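Local coordinates for putative oxidoreductase with NAD(P)-binding Rossmann-fold domain (Clostridium difficile, PDB 3UUW), which is a putative dehydrogenase of the Gfo/Idh/MocA family that probably binds NAD(P) through its Rossmann-fold domain and acts as an oxidoreductase, at residues 83-86 with 87-91; 98-102 with 103-107. One frame throughout, in Å; residues are numbered along the deposited sequence.

Interaction 1: residues 83-86 with 87-91; sequences IKIL and LNLGV
Lys84 O lies off one face of the Asn88 carboxamide, displaced towards the ND2 side rather than over its middle, 3.1 Å from Asn88 ND2, and already takes the helical bond from Asn88 N. Lys84 CG sits on the same side of the plane but out beyond ND2, the two side chains running alongside each other. This is the closing turn of helix 79-88, the connecting helix of a beta-alpha-beta unit between strands 69-72 and 92-95, and it finishes in a Schellman motif. Two further flat groups, the carbonyls of Ile83 and Leu86, show how the backbone changes course. Ile83 O still takes a regular helical bond from Leu87 N (2.9 Å), nearly straight at the hydrogen (172°), whereas Leu86 O accepts from Val91 N at 3.3 Å, with the donor tilted 34° from the carbonyl plane, and more weakly from Leu89 N. The Gly90 N to Leu87 O bond (3.0 Å) completes the motif, and the positive phi of Gly90 turns the chain towards the next strand.

The apolar side chains pair along the helix and then across the turn. Ile83 and Leu87 lie side by side on the buried flank, CG2 of Ile83 against CD1 of Leu87 at 3.5 Å; they also meet strand 92-95 and helix 103-116. Ile85 and Leu89 make a looser pair nearer the surface, beside helix 60-64. Leu86 and Val91 instead cross at a slant, which brings together the residues before and after the turn, the hydrophobic contact expected of a Schellman ending. With CG2 placed between its own backbone N and carbonyl carbon (CG1 at chi1 -56°), Val91 directs this methyl back at the helix: CG2 lies 3.6 Å from Leu86 CB and 3.3 Å from Leu86 O.

Interaction 2: residues 98-102 with 103-107; sequences PLAST and VSQGE
Two torsions bring Thr102 and Gln105 together. A chi1 of 73° sets Thr102 OG1 between its own backbone N and carbonyl carbon, facing the first turn of helix 103-116, while a chi1 of -74° on Gln105 swings CG back alongside its backbone N and under that hydroxyl. Thr102 is the N-cap: OG1 accepts from Gln105 N at 3.0 Å, with an N-H...O angle of 166°, and so gives a partner to an amide that has no preceding helical carbonyl to bond. Thr102 O takes Gly106 N at 3.1 Å, the first regular helical bond, so that one residue receives two amides of the opening turn.

The side chains of Thr102 and Gln105 cross at about a right angle, OG1 lying 3.3 Å from Gln105 CG. Extended beyond CG, the glutamine reaches back along the loop until its OE1 is 3.4 Å from Ser101 N and 3.6 Å from Ser101 CB. Ala100 CB packs where the glutamine's CB and OE1 face the same way, 3.7 Å from both Gln105 CB and Gln105 OE1. Gly106, which has no side chain at this interface, lets the loop come close: Leu99 CD2 packs at 3.6 Å from Gly106 CA.

Earlier in the loop, Pro98 follows a cis peptide bond and ends a Lys-Pro pair of the kind found in many Gfo/Idh/MocA dehydrogenases. Helix 295-305 covers one flank of the cap: Glu301 OE2 accepts from Val103 N, adding a carboxylate to the helix start, and Gln297 bonds Ala100 O. Helix 79-88 borders the loop as well, with His79 donating to Leu99 O, Ile83 against Leu99 and Tyr80 against Gln105; the segment thus leads from strand 92-95 of the parallel sheet into helix 103-116.

Interactions 1 and 2 lie at opposite ends of consecutive Rossmann helices: interaction 1 closes helix 79-88, and interaction 2 opens helix 103-116, with strand 92-95 between them. Their centres are about 16 Å apart, yet they touch where Ile83 CD1 meets Leu99 CD1 at 3.9 Å. Each is partly buried, but interaction 1 lies farther from the chain centre, about 21 Å against 14 Å. Its helix end relies on backbone bonds and aliphatic packing, with Asn88 exposed and Lys84 partly so. Interaction 2 uses a side-chain hydroxyl for its cap and borders helix 295-305, whose polar side chains bond to it.

Interaction 1: residues 83-86 with 87-91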
loop_
_atom_site.group_PDB
_atom_site.type_symbol
_atom_site.label_atom_id
_atom_site.label_comp_id
_atom_site.label_asym_id
_atom_site.label_seq_id
_atom_site.Cartn_x
_atom_site.Cartn_y
_atom_site.Cartn_z
ATOM N N ILE A 83 7.695 -3.235 -45.059
ATOM C CA ILE A 83 8.405 -1.965 -44.909
ATOM C C ILE A 83 9.220 -1.615 -46.161
ATOM O O ILE A 83 9.327 -0.452 -46.507
ATOM C CB ILE A 83 9.279 -1.944 -43.641
ATOM C CG1 ILE A 83 8.395 -2.117 -42.402
ATOM C CG2 ILE A 83 10.076 -0.615 -43.554
ATOM C CD1 ILE A 83 9.171 -2.293 -41.062
ATOM N N LYS A 84 9.781 -2.619 -46.827
ATOM C CA LYS A 84 10.527 -2.379 -48.044
ATOM C C LYS A 84 9.593 -1.737 -49.086
ATOM O O LYS A 84 9.948 -0.742 -49.699
ATOM C CB LYS A 84 11.168 -3.684 -48.528
ATOM C CG LYS A 84 12.113 -3.570 -49.693
ATOM C CD LYS A 84 13.107 -4.762 -49.710
ATOM C CE LYS A 84 12.435 -6.116 -49.375
ATOM N NZ LYS A 84 13.298 -7.314 -49.662
ATOM N N ILE A 85 8.386 -2.280 -49.242
ATOM C CA ILE A 85 7.380 -1.703 -50.155
ATOM C C ILE A 85 7.030 -0.246 -49.790
ATOM O O ILE A 85 7.017 0.646 -50.648
ATOM C CB ILE A 85 6.096 -2.545 -50.144
ATOM C CG1 ILE A 85 6.349 -3.908 -50.803
ATOM C CG2 ILE A 85 4.942 -1.800 -50.830
ATOM C CD1 ILE A 85 5.232 -4.909 -50.583
ATOM N N LEU A 86 6.784 -0.008 -48.504
ATOM C CA LEU A 86 6.357 1.305 -48.029
ATOM C C LEU A 86 7.413 2.383 -48.218
ATOM O O LEU A 86 7.128 3.457 -48.720
ATOM C CB LEU A 86 5.955 1.218 -46.545
ATOM C CG LEU A 86 4.721 0.359 -46.238
ATOM C CD1 LEU A 86 4.434 0.291 -44.708
ATOM C CD2 LEU A 86 3.511 0.906 -46.993
ATOM N N LEU A 87 8.642 2.068 -47.828
ATOM C CA LEU A 87 9.737 3.008 -47.977
ATOM C C LEU A 87 9.962 3.314 -49.459
ATOM O O LEU A 87 10.204 4.452 -49.836
ATOM C CB LEU A 87 11.009 2.470 -47.303
ATOM C CG LEU A 87 10.963 2.322 -45.786
ATOM C CD1 LEU A 87 12.225 1.620 -45.273
ATOM C CD2 LEU A 87 10.758 3.672 -45.103
ATOM N N ASN A 88 9.827 2.315 -50.317
ATOM C CA ASN A 88 10.026 2.546 -51.737
ATOM C C ASN A 88 8.901 3.369 -52.372
ATOM O O ASN A 88 9.113 3.999 -53.414
ATOM C CB ASN A 88 10.291 1.237 -52.476
ATOM C CG ASN A 88 11.731 0.801 -52.345
ATOM O OD1 ASN A 88 12.638 1.618 -52.476
ATOM N ND2 ASN A 88 11.953 -0.477 -52.103
ATOM N N LEU A 89 7.736 3.391 -51.716
ATOM C CA LEU A 89 6.612 4.221 -52.121
ATOM C C LEU A 89 6.632 5.612 -51.457
ATOM O O LEU A 89 5.714 6.408 -51.665
ATOM C CB LEU A 89 5.277 3.511 -51.855
ATOM C CG LEU A 89 4.887 2.422 -52.853
ATOM C CD1 LEU A 89 3.693 1.641 -52.317
ATOM C CD2 LEU A 89 4.594 3.027 -54.249
ATOM N N GLY A 90 7.673 5.905 -50.674
ATOM C CA GLY A 90 7.898 7.255 -50.148
ATOM C C GLY A 90 7.137 7.626 -48.894
ATOM O O GLY A 90 6.912 8.807 -48.638
ATOM N N VAL A 91 6.791 6.634 -48.087
ATOM C CA VAL A 91 6.052 6.923 -46.857
ATOM C C VAL A 91 6.905 6.641 -45.620
ATOM O O VAL A 91 7.633 5.662 -45.576
ATOM C CB VAL A 91 4.721 6.140 -46.764
ATOM C CG1 VAL A 91 3.832 6.421 -48.000
ATOM C CG2 VAL A 91 4.960 4.668 -46.619
#

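Interaction 2: residues 98-102 with 103-107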
loop_
_atom_site.group_PDB
_atom_site.type_symbol
_atom_site.label_atom_id
_atom_site.label_comp_id
_atom_site.label_asym_id
_atom_site.label_seq_id
_atom_site.Cartn_x
_atom_site.Cartn_y
_atom_site.Cartn_z
ATOM N N PRO A 98 9.640 -6.030 -32.876
ATOM C CA PRO A 98 10.944 -5.519 -33.300
ATOM C C PRO A 98 10.835 -5.031 -34.752
ATOM O O PRO A 98 9.858 -5.345 -35.448
ATOM C CB PRO A 98 11.821 -6.757 -33.213
ATOM C CG PRO A 98 10.924 -7.842 -33.622
ATOM C CD PRO A 98 9.567 -7.491 -33.046
ATOM N N LEU A 99 11.819 -4.284 -35.213
ATOM C CA LEU A 99 11.805 -3.730 -36.572
ATOM C C LEU A 99 11.562 -4.840 -37.605
ATOM O O LEU A 99 10.600 -4.789 -38.376
ATOM C CB LEU A 99 13.129 -3.035 -36.842
ATOM C CG LEU A 99 13.341 -2.413 -38.221
ATOM C CD1 LEU A 99 12.115 -1.600 -38.654
ATOM C CD2 LEU A 99 14.594 -1.529 -38.230
ATOM N N ALA A 100 12.422 -5.849 -37.600
ATOM C CA ALA A 100 12.266 -6.985 -38.492
ATOM C C ALA A 100 12.638 -8.295 -37.781
ATOM O O ALA A 100 13.117 -8.287 -36.648
ATOM C CB ALA A 100 13.100 -6.767 -39.762
ATOM N N SER A 101 12.401 -9.431 -38.432
ATOM C CA SER A 101 12.707 -10.713 -37.812
ATOM C C SER A 101 14.172 -10.845 -37.369
ATOM O O SER A 101 14.484 -11.518 -36.366
ATOM C CB SER A 101 12.343 -11.842 -38.777
ATOM O OG SER A 101 10.958 -11.795 -39.083
ATOM N N THR A 102 15.080 -10.260 -38.140
ATOM C CA THR A 102 16.500 -10.278 -37.811
ATOM C C THR A 102 17.065 -8.859 -37.789
ATOM O O THR A 102 16.531 -7.969 -38.411
ATOM C CB THR A 102 17.336 -11.105 -38.834
ATOM O OG1 THR A 102 17.461 -10.391 -40.072
ATOM C CG2 THR A 102 16.724 -12.495 -39.087
ATOM N N VAL A 103 18.140 -8.660 -37.040
ATOM C CA VAL A 103 18.806 -7.352 -37.006
ATOM C C VAL A 103 19.346 -6.982 -38.401
ATOM O O VAL A 103 19.258 -5.840 -38.821
ATOM C CB VAL A 103 19.928 -7.340 -35.980
ATOM C CG1 VAL A 103 20.771 -6.074 -36.123
ATOM C CG2 VAL A 103 19.343 -7.453 -34.560
ATOM N N SER A 104 19.885 -7.974 -39.109
ATOM C CA SER A 104 20.431 -7.746 -40.447
ATOM C C SER A 104 19.363 -7.142 -41.365
ATOM O O SER A 104 19.613 -6.156 -42.059
ATOM C CB SER A 104 20.963 -9.060 -41.012
ATOM O OG SER A 104 21.760 -8.816 -42.131
ATOM N N GLN A 105 18.161 -7.721 -41.346
ATOM C CA GLN A 105 17.042 -7.156 -42.106
ATOM C C GLN A 105 16.750 -5.733 -41.649
ATOM O O GLN A 105 16.533 -4.840 -42.471
ATOM C CB GLN A 105 15.795 -8.013 -41.935
ATOM C CG GLN A 105 15.856 -9.310 -42.711
ATOM C CD GLN A 105 14.733 -10.235 -42.358
ATOM O OE1 GLN A 105 13.939 -9.960 -41.461
ATOM N NE2 GLN A 105 14.673 -11.356 -43.046
ATOM N N GLY A 106 16.715 -5.517 -40.334
ATOM C CA GLY A 106 16.530 -4.181 -39.803
ATOM C C GLY A 106 17.557 -3.162 -40.311
ATOM O O GLY A 106 17.206 -2.040 -40.688
ATOM N N GLU A 107 18.831 -3.561 -40.348
ATOM C CA GLU A 107 19.891 -2.674 -40.835
ATOM C C GLU A 107 19.664 -2.264 -42.294
ATOM O O GLU A 107 19.922 -1.119 -42.668
ATOM C CB GLU A 107 21.249 -3.340 -40.665
ATOM C CG GLU A 107 21.689 -3.450 -39.196
ATOM C CD GLU A 107 22.950 -4.303 -38.990
ATOM O OE1 GLU A 107 23.141 -5.279 -39.719
ATOM O OE2 GLU A 107 23.738 -4.010 -38.070
#